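Phosphoethanolamine N-methyltransferase 1 (Haemonchus contortus, PDB 4KRG) catalyses the S-adenosylmethionine-dependent N-methylation of phosphoethanolamine, a step on the nematode route to phosphocholine. Local coordinates at residues Ser277-Asp280 with Lys281-Asn285; Glu329-Glu332 with Tyr333-Arg336; Ser360-Asp363 with Tyr364-Arg368; Asn390-Ala393 with Ser394-Pro398; Asp412-Ser415 with Val416-Met420. All coordinates share one frame; numbering follows the deposited sequence.

Contact 1: Ser277-Asp280 with Lys281-Asn285; sequences SWTD and KIFSN
Trp278, Thr279 and Asp280 meet Ile282, Phe283 and Ser284 about one helical turn further on, where a type I beta turn runs into the short helix 280-283. Ser277 opens the turn. Its carbonyl accepts from Asp280 N, and its own N donates to Asp280 OD2 at 3.1 Å, approaching from above the carboxylate plane. This bond ties the aspartate back over the turn, and Asn313 is a second partner of OD2. Trp278 crosses Ile282 at an angle, with CZ3 of the indole 4.0 Å from Ile282 CG1. The methyl of the next residue, Thr279 CG2, sits 3.7 Å above the indole plane, over its centre. Thr279 runs alongside Phe283. Its OG1 lies in the plane of the phenyl ring, at the edge, 3.7 Å from Phe283 CD2. The same hydroxyl is hydrogen-bonded to His311 O. The Thr279 carbonyl takes Phe283 N in a nearly straight bond, 2.9 Å from O to N at 176°. Asp280 O receives Ser284 N in a weak, bent bond (129°). Phe283 touches an octyl glucoside other than the one at Trp365. Trp278 and Ile282 pack on helix 434-448, and the Trp278 ring meets Tyr459 edge to face. Phe283 packs on strands 372-378 and 400-408, and Thr279 and Ile282 on Leu405 of the latter.

Contact 2: Glu329-Glu332 with Tyr333-Arg336; sequences ETKE and YLYR
Lys331 O is gripped by two amides of the following turn. Tyr335 N gives the sound bond, 2.8 Å from N to Lys331 O at 162°. Leu334 N adds a weak one, 3.0 Å to the same oxygen and strongly bent. Lys331 is the N-cap residue, and Glu332 O continues the pattern by accepting from Arg336 N at 3.1 Å. Lys331 and Leu334 lie side by side, with Lys331 CB 3.6 Å from Leu334 CD1. Lys331 NZ goes on to Pro303 O. Glu329, at the end of its strand, crosses Tyr335 obliquely. Its CB rests 3.7 Å from Tyr335 CB, and the carboxylate and phenol planes are 66° apart. With CG opposite its own N (chi1 161°), Tyr335 carries its ring away from the turn, and the hydroxyl bonds Ser216. A water links Glu332 OE1 to Tyr333 N through two weak bonds. Glu329 OE2 pairs with Arg304 and Ser338, Glu332 OE2 with Arg197, and Arg336 with Asp268. Both glutamates are buried and each has an arginine, which would favour their ionised form. The join between strand 324-329 and helix 332-345 thus holds two glutamates, each paired with an arginine from elsewhere in the chain.

Contact 3: Ser360-Asp363 with Tyr364-Arg368; sequences SSID and YWNQR. With BOG (octyl beta-D-glucopyranoside), chain E.
Trp365 is met by three quite different groups: Ser361, its neighbour Tyr364 and a detergent tail. Ser361 OG lies at the edge of the indole, in its plane, 3.5 Å from Trp365 CD1. That hydroxyl is also hydrogen-bonded to Tyr299 OH. One indole face carries the rim of the Tyr364 ring, whose CD2 stands 3.5 Å above the plane, over its centre. The far end of the indole meets the octyl chain, with Trp365 CZ3 3.7 Å from C2' of the glucoside. A further layer follows on Tyr364. The guanidinium of Arg368 covers one face of the phenol ring, with NH1 3.3 Å above the ring plane toward its rim. The same NH1 donates to Tyr364 O at 3.0 Å, and this oxygen lies in the guanidinium plane. Tyr364 CG is anti to its own N (chi1 -175°), which swings the ring out to where Arg368 can reach it. On another flank of the helix, Ile362 and Asn366 run side by side, with Ile362 CG2 3.7 Å from Asn366 OD1. A water donates to both Asp363 OD1 and Asn366 OD1, at 2.6 Å and 2.8 Å. Ser394 OG also bonds Asn366 OD1. Regular backbone bonds from Tyr364, Trp365, Asn366 and Gln367 hold the turns. Arg368 brings positive charge to the Tyr364 carbonyl near the C-terminal end of helix 358-367, where it would probably offset the helix dipole.

Contact 4: Asn390-Ala393 with Ser394-Pro398; sequences NSIA and SIMKP. With BOG (octyl beta-D-glucopyranoside), chain E.
Ser391 O, Ile392 O and Ala393 O belong to flat peptide groups whose amide partners all come from above the carbonyl plane. Ser394 N meets Ser391 O at 3.2 Å, 61° out of that plane. Ile395 N takes Ile392 O at 2.9 Å and is also well above the plane. Met396 N reaches Ala393 O at 3.1 Å and is the steepest, 73° out. Each donor lies three residues after its acceptor. Ser394 OG also comes within 2.6 Å of Ser391 O, with Asn366 OD1 in reach of the same hydroxyl, so which oxygen takes the proton is not settled. Ile395 CG1 sits between its own N and carbonyl carbon (chi1 66°), which brings it to 3.2 Å from Ile392 O. Ile392 and Met396, a selenomethionine in this crystal, lie next to each other, with Ile392 CG2 3.8 Å from Met396 CG. A water donates to both Ala393 O and Met396 O. Beyond the turn, Lys397 NZ donates to O4 of the glucoside at 2.7 Å and forms a salt bridge with Asp373. Ile392 and Ile395 pack on helix 358-367. Bonds from residue i+3 to i are the mark of a 3-10 turn, which here connects helix 386-390 to the short, weakly bonded strand 396-397.

Contact 5: Asp412-Ser415 with Val416-Met420; sequences DETS and VRQRM
The N-terminal turns of helix 413-422 start from Asp412, the N-cap residue, whose carbonyl receives Val416 N at 3.1 Å. The Asp412 side chain caps as well. Its OD1 accepts Ser415 N at 3.2 Å, the amide lying above the carboxylate plane by 55°. Val416 CG2 leans over the same Asp412 carbonyl, 3.2 Å from its oxygen. The valine packs on Ile430 of strand 428-432 and on Leu460 and Ile462 of strand 458-465. Glu413 O bonds Arg417 N, and the aliphatic part of Arg417 lies along the same carbonyl, with CG 3.0 Å from Glu413 O. The arginine stays extended as far as NE. There a water accepts from Arg417 NE at 2.5 Å and gives a weak bond to Glu413 OE1. The opposite charges do not meet directly: Glu413 OE1 is 4.8 Å from Arg417 NH2. The water bridges the two side chains only weakly, while NH1 is bonded to Ile428 O. Gln418 lies alongside Thr414, with Thr414 CG2 3.7 Å from Gln418 NE2. Ser415 O takes Arg419 N. The Arg419 side chain leads off to Asp386, Leu381 O and Cys384 O. An aspartate N-cap accepting the amide three residues on is the usual helix-capping motif. Here the helix lays Val416 and Met420 on strands 428-432 and 458-465 and leaves Thr414 and Gln418 on the outside.

All five contacts are local and follow one another along the chain, so none nests in or crosses another. Contact 1 closes the turn into helix 280-283 and packs it on helix 434-448 and strands 372-378 and 400-408. Contact 2 closes the passage from strand 324-329 into helix 332-345; contacts 1 and 2 stay about 10 Å apart at their nearest atoms. Contact 3 lies within helix 358-367, and contact 4 turns the chain into strand 396-397. These two touch: Ile362 packs on Ser391 and Ile392, and Trp365 on Ile395, which joins the helix to the turn. They also share the octyl glucoside. Contact 5 begins helix 413-422 and lays it on strands 428-432 and 458-465.

Contact 1: Ser277-Asp280 with Lys281-Asn285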
# COMPACT_ATOMS: atom_id res chain seq x y z
N SER A 277 22.38 4.57 2.30
CA SER A 277 22.43 3.60 1.20
C SER A 277 23.82 3.63 0.58
O SER A 277 24.45 4.68 0.53
CB SER A 277 21.37 3.94 0.14
OG SER A 277 21.45 3.05 -0.96
N TRP A 278 24.31 2.49 0.10
CA TRP A 278 25.63 2.50 -0.52
C TRP A 278 25.65 3.35 -1.77
O TRP A 278 26.69 3.83 -2.18
CB TRP A 278 26.18 1.09 -0.79
CG TRP A 278 25.56 0.28 -1.90
CD1 TRP A 278 24.70 -0.76 -1.76
CD2 TRP A 278 25.84 0.39 -3.31
NE1 TRP A 278 24.40 -1.29 -2.99
CE2 TRP A 278 25.09 -0.61 -3.96
CE3 TRP A 278 26.64 1.23 -4.08
CZ2 TRP A 278 25.10 -0.78 -5.34
CZ3 TRP A 278 26.65 1.06 -5.46
CH2 TRP A 278 25.89 0.06 -6.07
N THR A 279 24.47 3.55 -2.35
CA THR A 279 24.35 4.29 -3.60
C THR A 279 24.43 5.80 -3.39
O THR A 279 24.54 6.55 -4.35
CB THR A 279 23.04 3.95 -4.32
OG1 THR A 279 21.94 4.33 -3.48
CG2 THR A 279 22.95 2.47 -4.60
N ASP A 280 24.37 6.24 -2.13
CA ASP A 280 24.44 7.67 -1.82
C ASP A 280 25.66 8.32 -2.44
O ASP A 280 25.55 9.34 -3.12
CB ASP A 280 24.50 7.91 -0.30
CG ASP A 280 23.26 7.45 0.43
OD1 ASP A 280 22.29 7.06 -0.24
OD2 ASP A 280 23.26 7.49 1.67
N LYS A 281 26.82 7.72 -2.19
CA LYS A 281 28.09 8.22 -2.68
C LYS A 281 28.12 8.29 -4.20
O LYS A 281 28.69 9.21 -4.78
CB LYS A 281 29.24 7.35 -2.17
CG LYS A 281 30.62 7.72 -2.72
CD LYS A 281 31.27 8.85 -1.92
CE LYS A 281 32.37 9.57 -2.69
NZ LYS A 281 33.53 8.70 -3.02
N ILE A 282 27.48 7.32 -4.85
CA ILE A 282 27.42 7.27 -6.31
C ILE A 282 26.51 8.35 -6.89
O ILE A 282 26.90 9.08 -7.79
CB ILE A 282 26.91 5.90 -6.80
CG1 ILE A 282 27.77 4.77 -6.24
CG2 ILE A 282 26.85 5.87 -8.31
CD1 ILE A 282 29.23 4.89 -6.55
N PHE A 283 25.30 8.43 -6.36
CA PHE A 283 24.32 9.42 -6.80
C PHE A 283 24.76 10.84 -6.50
O PHE A 283 24.27 11.79 -7.10
CB PHE A 283 22.96 9.16 -6.15
CG PHE A 283 22.13 8.08 -6.82
CD1 PHE A 283 21.70 8.23 -8.14
CD2 PHE A 283 21.74 6.95 -6.12
CE1 PHE A 283 20.93 7.25 -8.75
CE2 PHE A 283 20.97 5.97 -6.72
CZ PHE A 283 20.56 6.12 -8.04
N SER A 284 25.68 10.99 -5.55
CA SER A 284 26.16 12.31 -5.15
C SER A 284 26.85 13.05 -6.31
O SER A 284 26.85 14.28 -6.35
CB SER A 284 27.11 12.21 -3.96
OG SER A 284 28.36 11.70 -4.35
N ASN A 285 27.41 12.30 -7.25
CA ASN A 285 28.10 12.93 -8.37
C ASN A 285 27.25 13.07 -9.64
O ASN A 285 27.79 13.38 -10.70
CB ASN A 285 29.40 12.20 -8.69
CG ASN A 285 30.50 13.16 -9.14
OD1 ASN A 285 30.75 14.18 -8.50
ND2 ASN A 285 31.14 12.83 -10.26

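Contact 2: Glu329-Glu332 with Tyr333-Arg336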
# COMPACT_ATOMS: atom_id res chain seq x y z
N GLU A 329 8.14 1.10 -4.69
CA GLU A 329 8.76 -0.19 -4.40
C GLU A 329 7.94 -1.27 -5.10
O GLU A 329 6.73 -1.12 -5.26
CB GLU A 329 8.80 -0.44 -2.89
CG GLU A 329 9.49 0.65 -2.06
CD GLU A 329 10.98 0.40 -1.85
OE1 GLU A 329 11.56 -0.47 -2.54
OE2 GLU A 329 11.59 1.06 -0.98
N THR A 330 8.58 -2.37 -5.50
CA THR A 330 7.84 -3.47 -6.13
C THR A 330 7.94 -4.77 -5.33
O THR A 330 7.28 -5.75 -5.66
CB THR A 330 8.27 -3.72 -7.58
OG1 THR A 330 9.62 -4.22 -7.61
CG2 THR A 330 8.19 -2.45 -8.40
N LYS A 331 8.77 -4.77 -4.29
CA LYS A 331 8.90 -5.93 -3.42
C LYS A 331 8.18 -5.68 -2.09
O LYS A 331 8.60 -4.82 -1.31
CB LYS A 331 10.38 -6.25 -3.16
CG LYS A 331 11.25 -6.35 -4.42
CD LYS A 331 11.31 -7.78 -4.95
CE LYS A 331 12.42 -7.95 -6.00
NZ LYS A 331 12.17 -7.18 -7.25
N GLU A 332 7.11 -6.43 -1.84
CA GLU A 332 6.27 -6.22 -0.65
C GLU A 332 7.04 -6.11 0.66
O GLU A 332 6.76 -5.23 1.47
CB GLU A 332 5.21 -7.33 -0.53
CG GLU A 332 4.19 -7.34 -1.64
CD GLU A 332 4.56 -8.28 -2.78
OE1 GLU A 332 5.76 -8.56 -2.97
OE2 GLU A 332 3.65 -8.73 -3.50
N TYR A 333 7.99 -7.01 0.87
CA TYR A 333 8.72 -7.07 2.14
C TYR A 333 9.61 -5.86 2.30
O TYR A 333 9.84 -5.40 3.41
CB TYR A 333 9.57 -8.33 2.21
CG TYR A 333 8.80 -9.62 2.31
CD1 TYR A 333 7.65 -9.71 3.09
CD2 TYR A 333 9.21 -10.74 1.62
CE1 TYR A 333 6.95 -10.90 3.18
CE2 TYR A 333 8.52 -11.93 1.71
CZ TYR A 333 7.38 -12.00 2.49
OH TYR A 333 6.69 -13.19 2.56
N LEU A 334 10.13 -5.37 1.18
CA LEU A 334 11.07 -4.27 1.20
C LEU A 334 10.31 -2.95 1.29
O LEU A 334 10.76 -1.99 1.92
CB LEU A 334 11.99 -4.34 -0.03
CG LEU A 334 12.59 -5.74 -0.20
CD1 LEU A 334 13.50 -5.84 -1.41
CD2 LEU A 334 13.33 -6.18 1.03
N TYR A 335 9.12 -2.92 0.70
CA TYR A 335 8.22 -1.78 0.85
C TYR A 335 7.84 -1.59 2.32
O TYR A 335 7.85 -0.47 2.82
CB TYR A 335 6.98 -1.99 -0.03
CG TYR A 335 5.74 -1.19 0.31
CD1 TYR A 335 5.65 0.17 0.02
CD2 TYR A 335 4.63 -1.81 0.85
CE1 TYR A 335 4.49 0.89 0.30
CE2 TYR A 335 3.47 -1.11 1.13
CZ TYR A 335 3.40 0.24 0.86
OH TYR A 335 2.24 0.92 1.14
N ARG A 336 7.53 -2.69 3.01
CA ARG A 336 7.23 -2.62 4.43
C ARG A 336 8.40 -1.96 5.19
O ARG A 336 8.18 -1.07 6.01
CB ARG A 336 6.90 -4.03 4.98
CG ARG A 336 6.55 -4.16 6.48
CD ARG A 336 7.75 -3.89 7.40
NE ARG A 336 7.91 -4.78 8.54
CZ ARG A 336 7.28 -4.63 9.70
NH1 ARG A 336 6.39 -3.66 9.87
NH2 ARG A 336 7.53 -5.47 10.69
O HOH W 1 8.88 -9.06 -1.66

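Contact 3: Ser360-Asp363 with Tyr364-Arg368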
# COMPACT_ATOMS: atom_id res chain seq x y z
N SER A 360 2.23 -0.09 -13.53
CA SER A 360 1.19 0.10 -12.51
C SER A 360 1.25 1.50 -11.91
O SER A 360 0.23 2.18 -11.80
CB SER A 360 1.33 -0.95 -11.41
OG SER A 360 0.51 -0.63 -10.30
N SER A 361 2.45 1.93 -11.55
CA SER A 361 2.64 3.25 -10.95
C SER A 361 2.33 4.35 -11.96
O SER A 361 1.76 5.39 -11.62
CB SER A 361 4.07 3.41 -10.42
OG SER A 361 4.21 4.68 -9.81
N ILE A 362 2.72 4.13 -13.21
CA ILE A 362 2.45 5.13 -14.25
C ILE A 362 0.95 5.32 -14.44
O ILE A 362 0.49 6.45 -14.56
CB ILE A 362 3.17 4.78 -15.57
CG1 ILE A 362 4.67 5.00 -15.41
CG2 ILE A 362 2.63 5.61 -16.73
CD1 ILE A 362 5.46 4.72 -16.67
N ASP A 363 0.18 4.23 -14.44
CA ASP A 363 -1.28 4.32 -14.55
C ASP A 363 -1.87 5.16 -13.43
O ASP A 363 -2.64 6.08 -13.67
CB ASP A 363 -1.92 2.93 -14.54
CG ASP A 363 -1.77 2.20 -15.86
OD1 ASP A 363 -1.46 2.86 -16.88
OD2 ASP A 363 -1.96 0.97 -15.89
N TYR A 364 -1.51 4.82 -12.20
CA TYR A 364 -1.92 5.57 -11.02
C TYR A 364 -1.69 7.07 -11.19
O TYR A 364 -2.60 7.87 -10.99
CB TYR A 364 -1.12 5.07 -9.81
CG TYR A 364 -1.51 5.65 -8.48
CD1 TYR A 364 -2.50 5.08 -7.72
CD2 TYR A 364 -0.84 6.75 -7.97
CE1 TYR A 364 -2.84 5.59 -6.49
CE2 TYR A 364 -1.18 7.28 -6.74
CZ TYR A 364 -2.18 6.69 -6.00
OH TYR A 364 -2.52 7.21 -4.78
N TRP A 365 -0.48 7.44 -11.57
CA TRP A 365 -0.15 8.86 -11.63
C TRP A 365 -0.71 9.53 -12.88
O TRP A 365 -1.03 10.72 -12.86
CB TRP A 365 1.36 9.07 -11.46
CG TRP A 365 1.81 8.77 -10.07
CD1 TRP A 365 2.65 7.76 -9.67
CD2 TRP A 365 1.42 9.47 -8.89
NE1 TRP A 365 2.81 7.80 -8.31
CE2 TRP A 365 2.07 8.84 -7.80
CE3 TRP A 365 0.59 10.57 -8.62
CZ2 TRP A 365 1.92 9.27 -6.48
CZ3 TRP A 365 0.43 11.00 -7.32
CH2 TRP A 365 1.11 10.35 -6.26
N ASN A 366 -0.86 8.77 -13.95
CA ASN A 366 -1.55 9.25 -15.14
C ASN A 366 -2.98 9.65 -14.82
O ASN A 366 -3.43 10.73 -15.19
CB ASN A 366 -1.58 8.14 -16.20
CG ASN A 366 -0.93 8.55 -17.48
OD1 ASN A 366 -0.05 7.86 -18.00
ND2 ASN A 366 -1.35 9.69 -18.03
N GLN A 367 -3.68 8.76 -14.11
CA GLN A 367 -5.07 9.01 -13.74
C GLN A 367 -5.20 10.25 -12.88
O GLN A 367 -6.27 10.86 -12.83
CB GLN A 367 -5.64 7.81 -12.98
CG GLN A 367 -5.65 6.52 -13.77
CD GLN A 367 -6.30 5.37 -13.01
OE1 GLN A 367 -5.75 4.26 -12.96
NE2 GLN A 367 -7.46 5.63 -12.43
N ARG A 368 -4.12 10.63 -12.22
CA ARG A 368 -4.13 11.75 -11.30
C ARG A 368 -3.51 13.02 -11.88
O ARG A 368 -3.33 14.01 -11.17
CB ARG A 368 -3.50 11.33 -9.97
CG ARG A 368 -4.40 10.37 -9.20
CD ARG A 368 -3.69 9.64 -8.08
NE ARG A 368 -4.63 8.79 -7.34
CZ ARG A 368 -5.10 7.62 -7.78
NH1 ARG A 368 -4.73 7.16 -8.96
NH2 ARG A 368 -5.94 6.93 -7.04
C1 BOG E . 3.04 17.37 -8.99
O1 BOG E . 2.47 16.30 -8.33
C2 BOG E . 1.97 18.24 -9.63
O2 BOG E . 1.31 17.48 -10.64
C3 BOG E . 2.59 19.45 -10.25
O3 BOG E . 1.55 20.30 -10.80
C4 BOG E . 3.40 20.21 -9.26
O4 BOG E . 4.05 21.34 -9.89
C5 BOG E . 4.46 19.32 -8.63
O5 BOG E . 3.84 18.14 -8.01
C6 BOG E . 5.20 20.04 -7.59
O6 BOG E . 6.56 19.77 -7.77
C1' BOG E . 3.29 15.13 -8.36
C2' BOG E . 2.53 14.00 -7.63
C3' BOG E . 2.14 14.39 -6.22
C4' BOG E . 2.65 13.67 -5.13
C5' BOG E . 2.90 14.43 -3.79
C6' BOG E . 3.29 13.50 -2.63
C7' BOG E . 4.82 13.32 -2.47
C8' BOG E . 5.33 14.00 -1.25
O HOH W 2 3.34 4.69 -7.54
O HOH W 3 -0.62 5.10 -17.97

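Contact 4: Asn390-Ala393 with Ser394-Pro398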
# COMPACT_ATOMS: atom_id res chain seq x y z
N ASN A 390 9.09 4.35 -22.02
CA ASN A 390 8.62 5.43 -22.89
C ASN A 390 7.44 6.19 -22.29
O ASN A 390 7.24 7.37 -22.58
CB ASN A 390 8.25 4.88 -24.26
CG ASN A 390 7.98 5.98 -25.26
OD1 ASN A 390 8.84 6.81 -25.54
ND2 ASN A 390 6.77 5.99 -25.81
N SER A 391 6.67 5.53 -21.43
CA SER A 391 5.46 6.15 -20.88
C SER A 391 5.74 6.97 -19.63
O SER A 391 4.84 7.59 -19.08
CB SER A 391 4.41 5.09 -20.59
OG SER A 391 4.92 4.13 -19.69
N ILE A 392 6.99 6.97 -19.18
CA ILE A 392 7.35 7.76 -18.01
C ILE A 392 7.07 9.24 -18.25
O ILE A 392 6.58 9.95 -17.37
CB ILE A 392 8.82 7.51 -17.62
CG1 ILE A 392 8.96 6.13 -16.94
CG2 ILE A 392 9.33 8.58 -16.68
CD1 ILE A 392 10.40 5.64 -16.81
N ALA A 393 7.33 9.70 -19.47
CA ALA A 393 7.13 11.10 -19.83
C ALA A 393 5.71 11.60 -19.55
O ALA A 393 5.50 12.78 -19.30
CB ALA A 393 7.47 11.32 -21.29
N SER A 394 4.73 10.70 -19.60
CA SER A 394 3.35 11.09 -19.38
C SER A 394 3.09 11.52 -17.94
O SER A 394 2.04 12.10 -17.64
CB SER A 394 2.38 9.98 -19.79
OG SER A 394 2.56 8.83 -18.98
N ILE A 395 4.04 11.24 -17.04
CA ILE A 395 3.95 11.74 -15.66
C ILE A 395 5.12 12.66 -15.29
O ILE A 395 5.31 12.97 -14.12
CB ILE A 395 3.84 10.61 -14.61
CG1 ILE A 395 5.12 9.77 -14.57
CG2 ILE A 395 2.63 9.73 -14.88
CD1 ILE A 395 5.12 8.75 -13.44
N MSE A 396 5.88 13.10 -16.29
CA MSE A 396 7.00 14.04 -16.08
C MSE A 396 6.70 15.43 -16.64
O MSE A 396 6.07 15.54 -17.70
CB MSE A 396 8.28 13.55 -16.77
CG MSE A 396 8.93 12.36 -16.15
SE MSE A 396 9.62 12.71 -14.35
CE MSE A 396 8.57 11.34 -13.47
N LYS A 397 7.17 16.47 -15.97
CA LYS A 397 7.08 17.81 -16.54
C LYS A 397 7.94 17.88 -17.80
O LYS A 397 8.81 17.03 -17.99
CB LYS A 397 7.50 18.87 -15.52
CG LYS A 397 6.56 18.98 -14.34
CD LYS A 397 6.55 20.37 -13.73
CE LYS A 397 5.89 20.34 -12.36
NZ LYS A 397 6.19 21.57 -11.58
N PRO A 398 7.67 18.86 -18.68
CA PRO A 398 8.57 19.02 -19.82
C PRO A 398 10.00 19.23 -19.35
O PRO A 398 10.20 19.99 -18.39
CB PRO A 398 8.05 20.30 -20.49
CG PRO A 398 6.60 20.34 -20.14
CD PRO A 398 6.51 19.76 -18.75
C1 BOG E . 3.04 17.37 -8.99
O1 BOG E . 2.47 16.30 -8.33
C2 BOG E . 1.97 18.24 -9.63
O2 BOG E . 1.31 17.48 -10.64
C3 BOG E . 2.59 19.45 -10.25
O3 BOG E . 1.55 20.30 -10.80
C4 BOG E . 3.40 20.21 -9.26
O4 BOG E . 4.05 21.34 -9.89
C5 BOG E . 4.46 19.32 -8.63
O5 BOG E . 3.84 18.14 -8.01
C6 BOG E . 5.20 20.04 -7.59
O6 BOG E . 6.56 19.77 -7.77
C1' BOG E . 3.29 15.13 -8.36
C2' BOG E . 2.53 14.00 -7.63
C3' BOG E . 2.14 14.39 -6.22
C4' BOG E . 2.65 13.67 -5.13
C5' BOG E . 2.90 14.43 -3.79
C6' BOG E . 3.29 13.50 -2.63
C7' BOG E . 4.82 13.32 -2.47
C8' BOG E . 5.33 14.00 -1.25
O HOH W 4 5.98 15.05 -20.17

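Contact 5: Asp412-Ser415 with Val416-Met420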
# COMPACT_ATOMS: atom_id res chain seq x y z
N ASP A 412 27.94 -1.74 -22.76
CA ASP A 412 27.57 -1.48 -24.15
C ASP A 412 26.94 -0.10 -24.24
O ASP A 412 25.72 0.02 -24.29
CB ASP A 412 26.56 -2.54 -24.61
CG ASP A 412 26.41 -2.59 -26.12
OD1 ASP A 412 26.64 -1.55 -26.79
OD2 ASP A 412 26.05 -3.66 -26.64
N GLU A 413 27.78 0.94 -24.27
CA GLU A 413 27.28 2.31 -24.19
C GLU A 413 26.44 2.73 -25.39
O GLU A 413 25.43 3.42 -25.24
CB GLU A 413 28.43 3.29 -23.94
CG GLU A 413 29.03 3.18 -22.55
CD GLU A 413 30.17 4.16 -22.32
OE1 GLU A 413 30.74 4.65 -23.32
OE2 GLU A 413 30.49 4.44 -21.14
N THR A 414 26.84 2.30 -26.58
CA THR A 414 26.11 2.61 -27.80
C THR A 414 24.67 2.08 -27.73
O THR A 414 23.72 2.76 -28.11
CB THR A 414 26.82 2.00 -29.03
OG1 THR A 414 28.02 2.73 -29.28
CG2 THR A 414 25.93 2.07 -30.26
N SER A 415 24.53 0.87 -27.21
CA SER A 415 23.23 0.23 -27.12
C SER A 415 22.34 0.90 -26.07
O SER A 415 21.14 1.10 -26.30
CB SER A 415 23.42 -1.24 -26.79
OG SER A 415 22.26 -1.98 -27.09
N VAL A 416 22.93 1.25 -24.93
CA VAL A 416 22.20 1.92 -23.86
C VAL A 416 21.61 3.25 -24.34
O VAL A 416 20.46 3.57 -24.06
CB VAL A 416 23.11 2.17 -22.65
CG1 VAL A 416 22.41 3.01 -21.61
CG2 VAL A 416 23.53 0.85 -22.04
N ARG A 417 22.41 4.01 -25.07
CA ARG A 417 21.95 5.26 -25.65
C ARG A 417 20.77 5.02 -26.58
O ARG A 417 19.80 5.76 -26.58
CB ARG A 417 23.09 5.93 -26.42
CG ARG A 417 24.27 6.22 -25.53
CD ARG A 417 25.51 6.62 -26.31
NE ARG A 417 26.59 6.93 -25.39
CZ ARG A 417 26.65 8.04 -24.67
NH1 ARG A 417 25.70 8.95 -24.77
NH2 ARG A 417 27.67 8.25 -23.84
N GLN A 418 20.84 3.95 -27.36
CA GLN A 418 19.81 3.68 -28.34
C GLN A 418 18.48 3.28 -27.70
O GLN A 418 17.42 3.64 -28.20
CB GLN A 418 20.29 2.65 -29.37
CG GLN A 418 21.41 3.18 -30.26
CD GLN A 418 21.79 2.23 -31.37
OE1 GLN A 418 21.19 1.17 -31.54
NE2 GLN A 418 22.81 2.59 -32.15
N ARG A 419 18.53 2.54 -26.60
CA ARG A 419 17.31 2.22 -25.87
C ARG A 419 16.65 3.50 -25.37
O ARG A 419 15.47 3.73 -25.62
CB ARG A 419 17.59 1.29 -24.69
CG ARG A 419 17.59 -0.18 -25.03
CD ARG A 419 17.39 -1.04 -23.78
NE ARG A 419 16.02 -0.98 -23.29
CZ ARG A 419 15.62 -1.42 -22.10
NH1 ARG A 419 16.50 -1.94 -21.25
NH2 ARG A 419 14.35 -1.33 -21.75
N MSE A 420 17.42 4.32 -24.67
CA MSE A 420 16.89 5.54 -24.07
C MSE A 420 16.47 6.58 -25.09
O MSE A 420 15.52 7.34 -24.87
CB MSE A 420 17.90 6.14 -23.09
CG MSE A 420 18.07 5.33 -21.80
SE MSE A 420 19.25 6.23 -20.57
CE MSE A 420 18.16 7.79 -20.21
O HOH W 5 28.97 6.38 -25.67